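Local coordinates for protein beta-glucosidase (Chaetomella raphigera, PDB 6JXG) that probably hydrolyses terminal, non-reducing beta-D-glucosyl residues to release beta-D-glucose, a step in cellulose breakdown by this secreted family 3 glycoside hydrolase, at residues A[79-83]-A[84-88]; A[392-396]-A[397-401]. One frame throughout, in Å; residues are numbered along the deposited sequence.

How the contacts relate
Contacts 1 and 2 are two worked solutions to one problem, the start of an alpha-helix, and in both an aspartate side chain accepts from backbone N-H: two in contact 1, one in contact 2. In contact 1, at the head of helix 84-100 in the family 3 N-terminal region, the aspartate is the N-cap and its carboxylate reaches forward into the first turn. In contact 2, at the head of helix 396-406 in the C-terminal region, the N-cap is an alanine and the aspartate, three residues on, reaches back. Contact 1 lies nearer the centre of the folded molecule yet is only partly buried; contact 2 is farther out but mostly buried. Their centres are about 24 Å apart, and they do not touch.

Contact 1. Residues A[79-83]-A[84-88]; sequences ASTWD and ISLIY
One carboxylate oxygen of D83 spans two backbone N-H groups of S85 and L86, while a water accepts the N-H of I84, which the aspartate does not bond. OD1 of D83 lies 3.1 Å from S85 N and 3.4 Å from L86 N; both bonds are weak, the first clearly bent. With CG anti to the backbone N (chi1 -174°), the carboxylate swings forward over the opening turn of helix 84-100. The other oxygen takes no part in the capping: OD2 of D83 rests against the L86 side chain, 3.6 Å from L86 CD1. The water that accepts from I84 N in turn donates to W82 O and so bridges the short link between the two helices. The carbonyl of D83 begins the regular helical pattern, D83 O accepting from I87 N at 3.1 Å along a nearly straight N-H line (160°). I87 CG1 packs beside that same oxygen, 3.2 Å from D83 O.

The chain leaves the helical path at W82, whose positive phi (49°) turns it out of helix 75-79, and the link is held by an ST turn in which D83 N donates to T81 OG1 at 3.0 Å. T81 OG1 also bonds to T78 O. K655, on strand 649-658, bonds T81 O and touches the D83 side chain.

A carboxylate set against the amino end of a helix probably has its negative charge steadied by the local N-H dipoles, and because each bond to OD1 is weak, the hold on it probably rests on the two together, while the water separately satisfies I84 N.

Contact 2. Residues A[392-396]-A[397-401]; sequences YLVAP and LDAIT
D398 turns back from the first turn of its helix to meet A395, the N-cap residue, and its side chain can be followed outward atom by atom. D398 CB lies 3.3 Å from A395 O and, on its flank, 4.0 Å from V394 CG1. D398 CG, set beside its own backbone N by a chi1 of -64°, comes within 3.6 Å of A395 N. At the tip, D398 OD2 accepts from A395 N at 3.0 Å. The N-H points well at the oxygen (159°) but arrives from above the carboxylate, 54° out of its plane. A395 CB packs alongside, 3.7 Å from D398 OD2.

This is the returning half of a capping box: the residue at N3 accepts from the backbone N of the N-cap, whereas alanine has no side-chain acceptor to send forward. P396 follows as the first helical residue, where its lack of an N-H costs no helical bond, and its carbonyl accepts from I400 N (2.9 Å between P396 O and I400 N). One residue further along, T401 OG1 and T401 N both donate to L397 O, from opposite faces of its carbonyl plane.

Helix 396-406 connects strand 351-355 to its parallel neighbour 410-414 in a beta-alpha-beta crossover. P396 and I400 pack on F435 of strand 431-438, L397 and T401 on strand 410-414, while V394 and A399 lean on N513 of helix 511-519.

Contact 1. Residues A[79-83]-A[84-88]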
ATOM      1  N   ALA A  79       3.129   0.821   5.423  1.00 10.71           N
ATOM      2  CA  ALA A  79       3.645  -0.567   5.613  1.00 10.79           C
ATOM      3  C   ALA A  79       4.955  -0.567   6.305  1.00 10.21           C
ATOM      4  O   ALA A  79       5.175  -1.433   7.173  1.00 11.39           O
ATOM      5  CB  ALA A  79       3.725  -1.354   4.337  1.00 10.71           C
ATOM      6  N   SER A  80       5.809   0.413   6.002  1.00  9.88           N
ATOM      7  CA  SER A  80       7.142   0.524   6.578  1.00  9.90           C
ATOM      8  C   SER A  80       7.197   0.726   8.088  1.00  9.99           C
ATOM      9  O   SER A  80       8.261   0.535   8.712  1.00  9.38           O
ATOM     10  CB  SER A  80       8.011   1.593   5.894  1.00  9.77           C
ATOM     11  OG  SER A  80       8.114   1.366   4.463  1.00 10.03           O
ATOM     12  N   THR A  81       6.048   1.122   8.678  1.00 10.65           N
ATOM     13  CA  THR A  81       5.955   1.204  10.130  1.00 11.10           C
ATOM     14  C   THR A  81       5.842  -0.103  10.793  1.00 11.20           C
ATOM     15  O   THR A  81       6.101  -0.162  11.995  1.00 12.12           O
ATOM     16  CB  THR A  81       4.698   1.988  10.592  1.00 10.37           C
ATOM     17  OG1 THR A  81       3.526   1.173  10.318  1.00  9.60           O
ATOM     18  CG2 THR A  81       4.674   3.337   9.891  1.00  9.83           C
ATOM     19  N   TRP A  82       5.373  -1.120  10.044  1.00 11.47           N
ATOM     20  CA  TRP A  82       5.077  -2.453  10.538  1.00 11.12           C
ATOM     21  C   TRP A  82       4.203  -2.386  11.831  1.00 11.55           C
ATOM     22  O   TRP A  82       4.358  -3.207  12.746  1.00 11.78           O
ATOM     23  CB  TRP A  82       6.348  -3.249  10.833  1.00 10.70           C
ATOM     24  CG  TRP A  82       7.152  -3.574   9.658  1.00 10.52           C
ATOM     25  CD1 TRP A  82       7.826  -2.687   8.859  1.00 10.90           C
ATOM     26  CD2 TRP A  82       7.475  -4.890   9.152  1.00 10.29           C
ATOM     27  NE1 TRP A  82       8.477  -3.364   7.834  1.00 10.43           N
ATOM     28  CE2 TRP A  82       8.291  -4.709   7.987  1.00  9.71           C
ATOM     29  CE3 TRP A  82       7.144  -6.191   9.539  1.00 10.14           C
ATOM     30  CZ2 TRP A  82       8.781  -5.768   7.236  1.00  9.92           C
ATOM     31  CZ3 TRP A  82       7.661  -7.256   8.791  1.00 10.20           C
ATOM     32  CH2 TRP A  82       8.467  -7.021   7.653  1.00 10.44           C
ATOM     33  N   ASP A  83       3.361  -1.341  11.906  1.00 11.01           N
ATOM     34  CA  ASP A  83       2.612  -1.011  13.161  1.00 10.30           C
ATOM     35  C   ASP A  83       1.106  -1.082  12.891  1.00 10.47           C
ATOM     36  O   ASP A  83       0.563  -0.165  12.351  1.00 10.02           O
ATOM     37  CB  ASP A  83       3.064   0.344  13.697  1.00 10.68           C
ATOM     38  CG  ASP A  83       2.433   0.658  15.051  1.00 11.88           C
ATOM     39  OD1 ASP A  83       1.405   0.011  15.355  1.00 10.84           O
ATOM     40  OD2 ASP A  83       3.030   1.441  15.784  1.00 12.55           O
ATOM     41  N   ILE A  84       0.461  -2.227  13.174  1.00 10.33           N
ATOM     42  CA  ILE A  84      -0.950  -2.344  12.828  1.00 11.23           C
ATOM     43  C   ILE A  84      -1.877  -1.296  13.436  1.00 11.15           C
ATOM     44  O   ILE A  84      -2.935  -1.022  12.885  1.00 10.77           O
ATOM     45  CB  ILE A  84      -1.526  -3.755  13.117  1.00 11.45           C
ATOM     46  CG1 ILE A  84      -1.397  -4.119  14.587  1.00 12.72           C
ATOM     47  CG2 ILE A  84      -0.914  -4.711  12.141  1.00 13.09           C
ATOM     48  CD1 ILE A  84      -1.885  -5.503  14.992  1.00 14.54           C
ATOM     49  N   SER A  85      -1.473  -0.744  14.575  1.00 11.33           N
ATOM     50  CA  SER A  85      -2.218   0.296  15.231  1.00 13.60           C
ATOM     51  C   SER A  85      -2.189   1.576  14.432  1.00 12.41           C
ATOM     52  O   SER A  85      -3.228   2.219  14.259  1.00 10.59           O
ATOM     53  CB  SER A  85      -1.706   0.536  16.615  1.00 16.38           C
ATOM     54  OG  SER A  85      -2.614   1.441  17.257  1.00 20.86           O
ATOM     55  N   LEU A  86      -1.031   1.930  13.861  1.00 12.52           N
ATOM     56  CA  LEU A  86      -0.967   3.132  13.035  1.00 11.69           C
ATOM     57  C   LEU A  86      -1.696   2.902  11.730  1.00 11.76           C
ATOM     58  O   LEU A  86      -2.290   3.830  11.194  1.00 11.11           O
ATOM     59  CB  LEU A  86       0.493   3.516  12.764  1.00 12.19           C
ATOM     60  CG  LEU A  86       1.199   4.061  13.983  1.00 12.12           C
ATOM     61  CD1 LEU A  86       2.640   4.356  13.626  1.00 12.68           C
ATOM     62  CD2 LEU A  86       0.478   5.302  14.554  1.00 11.98           C
ATOM     63  N   ILE A  87      -1.589   1.660  11.174  1.00 10.75           N
ATOM     64  CA  ILE A  87      -2.206   1.351   9.931  1.00 10.58           C
ATOM     65  C   ILE A  87      -3.727   1.520  10.104  1.00 11.31           C
ATOM     66  O   ILE A  87      -4.394   2.148   9.250  1.00  9.60           O
ATOM     67  CB  ILE A  87      -1.894  -0.090   9.494  1.00 11.06           C
ATOM     68  CG1 ILE A  87      -0.397  -0.226   9.286  1.00 11.80           C
ATOM     69  CG2 ILE A  87      -2.664  -0.377   8.203  1.00 11.11           C
ATOM     70  CD1 ILE A  87       0.175  -1.602   8.961  1.00 12.03           C
ATOM     71  N   TYR A  88      -4.255   0.968  11.208  1.00 11.31           N
ATOM     72  CA  TYR A  88      -5.685   1.056  11.442  1.00 11.86           C
ATOM     73  C   TYR A  88      -6.081   2.511  11.589  1.00 11.74           C
ATOM     74  O   TYR A  88      -7.023   2.937  10.943  1.00 12.02           O
ATOM     75  CB  TYR A  88      -6.078   0.292  12.721  1.00 12.72           C
ATOM     76  CG  TYR A  88      -7.473   0.587  13.115  1.00 13.07           C
ATOM     77  CD1 TYR A  88      -8.532  -0.105  12.540  1.00 14.12           C
ATOM     78  CD2 TYR A  88      -7.770   1.628  14.054  1.00 14.67           C
ATOM     79  CE1 TYR A  88      -9.874   0.166  12.892  1.00 14.40           C
ATOM     80  CE2 TYR A  88      -9.111   1.886  14.393  1.00 14.15           C
ATOM     81  CZ  TYR A  88     -10.137   1.159  13.788  1.00 15.04           C
ATOM     82  OH  TYR A  88     -11.464   1.436  14.079  1.00 17.02           O
TER
HETATM   83  O   HOH W   1       2.253  -4.371  14.251  1.00 11.29           O

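Contact 2. Residues A[392-396]-A[397-401]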
ATOM      1  N   TYR A 392      -0.709  21.708   3.503  1.00 13.58           N
ATOM      2  CA  TYR A 392       0.594  22.329   3.825  1.00 12.71           C
ATOM      3  C   TYR A 392       1.563  21.158   3.645  1.00 12.51           C
ATOM      4  O   TYR A 392       1.124  20.011   3.513  1.00 13.10           O
ATOM      5  CB  TYR A 392       0.623  22.857   5.271  1.00 13.25           C
ATOM      6  CG  TYR A 392       0.408  21.834   6.333  1.00 12.19           C
ATOM      7  CD1 TYR A 392       1.463  21.069   6.833  1.00 12.06           C
ATOM      8  CD2 TYR A 392      -0.866  21.575   6.842  1.00 13.73           C
ATOM      9  CE1 TYR A 392       1.266  20.089   7.782  1.00 12.17           C
ATOM     10  CE2 TYR A 392      -1.066  20.605   7.821  1.00 11.96           C
ATOM     11  CZ  TYR A 392       0.014  19.834   8.264  1.00 13.09           C
ATOM     12  OH  TYR A 392      -0.189  18.842   9.250  1.00 12.50           O
ATOM     13  N   LEU A 393       2.846  21.423   3.533  1.00 12.36           N
ATOM     14  CA  LEU A 393       3.827  20.308   3.490  1.00 12.94           C
ATOM     15  C   LEU A 393       5.004  20.772   4.321  1.00 13.23           C
ATOM     16  O   LEU A 393       5.660  21.766   3.956  1.00 13.71           O
ATOM     17  CB  LEU A 393       4.247  19.984   2.052  1.00 12.58           C
ATOM     18  CG  LEU A 393       5.426  18.993   1.920  1.00 12.49           C
ATOM     19  CD1 LEU A 393       5.087  17.684   2.600  1.00 11.39           C
ATOM     20  CD2 LEU A 393       5.785  18.790   0.457  1.00 12.15           C
ATOM     21  N   VAL A 394       5.232  20.128   5.460  1.00 12.97           N
ATOM     22  CA  VAL A 394       6.425  20.423   6.255  1.00 14.92           C
ATOM     23  C   VAL A 394       7.694  19.831   5.552  1.00 15.82           C
ATOM     24  O   VAL A 394       7.896  18.625   5.533  1.00 13.34           O
ATOM     25  CB  VAL A 394       6.338  19.887   7.686  1.00 15.88           C
ATOM     26  CG1 VAL A 394       7.593  20.319   8.452  1.00 18.10           C
ATOM     27  CG2 VAL A 394       5.089  20.352   8.384  1.00 16.94           C
ATOM     28  N   ALA A 395       8.482  20.693   4.923  1.00 14.63           N
ATOM     29  CA  ALA A 395       9.720  20.248   4.319  1.00 15.58           C
ATOM     30  C   ALA A 395      10.805  20.035   5.368  1.00 14.81           C
ATOM     31  O   ALA A 395      10.744  20.605   6.431  1.00 16.23           O
ATOM     32  CB  ALA A 395      10.195  21.246   3.294  1.00 15.63           C
ATOM     33  N   PRO A 396      11.835  19.247   5.042  1.00 13.75           N
ATOM     34  CA  PRO A 396      12.892  19.037   6.064  1.00 14.98           C
ATOM     35  C   PRO A 396      13.440  20.349   6.663  1.00 15.20           C
ATOM     36  O   PRO A 396      13.590  20.478   7.870  1.00 15.07           O
ATOM     37  CB  PRO A 396      13.977  18.326   5.276  1.00 14.20           C
ATOM     38  CG  PRO A 396      13.215  17.489   4.299  1.00 14.91           C
ATOM     39  CD  PRO A 396      12.042  18.411   3.863  1.00 14.86           C
ATOM     40  N   LEU A 397      13.761  21.322   5.807  1.00 17.78           N
ATOM     41  CA  LEU A 397      14.324  22.581   6.313  1.00 15.98           C
ATOM     42  C   LEU A 397      13.349  23.378   7.206  1.00 17.10           C
ATOM     43  O   LEU A 397      13.773  24.059   8.178  1.00 17.91           O
ATOM     44  CB  LEU A 397      14.864  23.430   5.134  1.00 17.71           C
ATOM     45  CG  LEU A 397      15.523  24.743   5.563  1.00 18.99           C
ATOM     46  CD1 LEU A 397      16.770  24.386   6.386  1.00 19.84           C
ATOM     47  CD2 LEU A 397      15.847  25.597   4.370  1.00 20.23           C
ATOM     48  N   ASP A 398      12.038  23.280   6.922  1.00 19.10           N
ATOM     49  CA  ASP A 398      10.988  23.889   7.770  1.00 18.72           C
ATOM     50  C   ASP A 398      11.130  23.394   9.174  1.00 17.46           C
ATOM     51  O   ASP A 398      11.011  24.134  10.136  1.00 17.84           O
ATOM     52  CB  ASP A 398       9.562  23.544   7.229  1.00 20.40           C
ATOM     53  CG  ASP A 398       9.283  24.114   5.839  1.00 24.94           C
ATOM     54  OD1 ASP A 398      10.089  24.981   5.360  1.00 24.59           O
ATOM     55  OD2 ASP A 398       8.250  23.702   5.221  1.00 21.39           O
ATOM     56  N   ALA A 399      11.282  22.074   9.346  1.00 18.10           N
ATOM     57  CA  ALA A 399      11.394  21.471  10.675  1.00 17.90           C
ATOM     58  C   ALA A 399      12.788  21.653  11.295  1.00 18.79           C
ATOM     59  O   ALA A 399      12.915  21.813  12.480  1.00 19.86           O
ATOM     60  CB  ALA A 399      11.087  19.997  10.622  1.00 18.30           C
ATOM     61  N   ILE A 400      13.827  21.572  10.502  1.00 18.53           N
ATOM     62  CA  ILE A 400      15.166  21.634  11.064  1.00 21.40           C
ATOM     63  C   ILE A 400      15.558  23.043  11.560  1.00 22.60           C
ATOM     64  O   ILE A 400      16.130  23.174  12.633  1.00 22.88           O
ATOM     65  CB  ILE A 400      16.178  21.152  10.019  1.00 19.87           C
ATOM     66  CG1 ILE A 400      16.002  19.631   9.809  1.00 19.15           C
ATOM     67  CG2 ILE A 400      17.608  21.590  10.368  1.00 20.50           C
ATOM     68  CD1 ILE A 400      16.716  19.158   8.566  1.00 19.11           C
ATOM     69  N   THR A 401      15.159  24.053  10.810  1.00 23.26           N
ATOM     70  CA  THR A 401      15.584  25.425  11.059  1.00 24.89           C
ATOM     71  C   THR A 401      15.377  25.827  12.523  1.00 27.41           C
ATOM     72  O   THR A 401      16.352  26.129  13.206  1.00 27.39           O
ATOM     73  CB  THR A 401      14.895  26.401  10.112  1.00 23.52           C
ATOM     74  OG1 THR A 401      15.407  26.179   8.804  1.00 22.86           O
ATOM     75  CG2 THR A 401      15.160  27.873  10.540  1.00 24.11           C
TER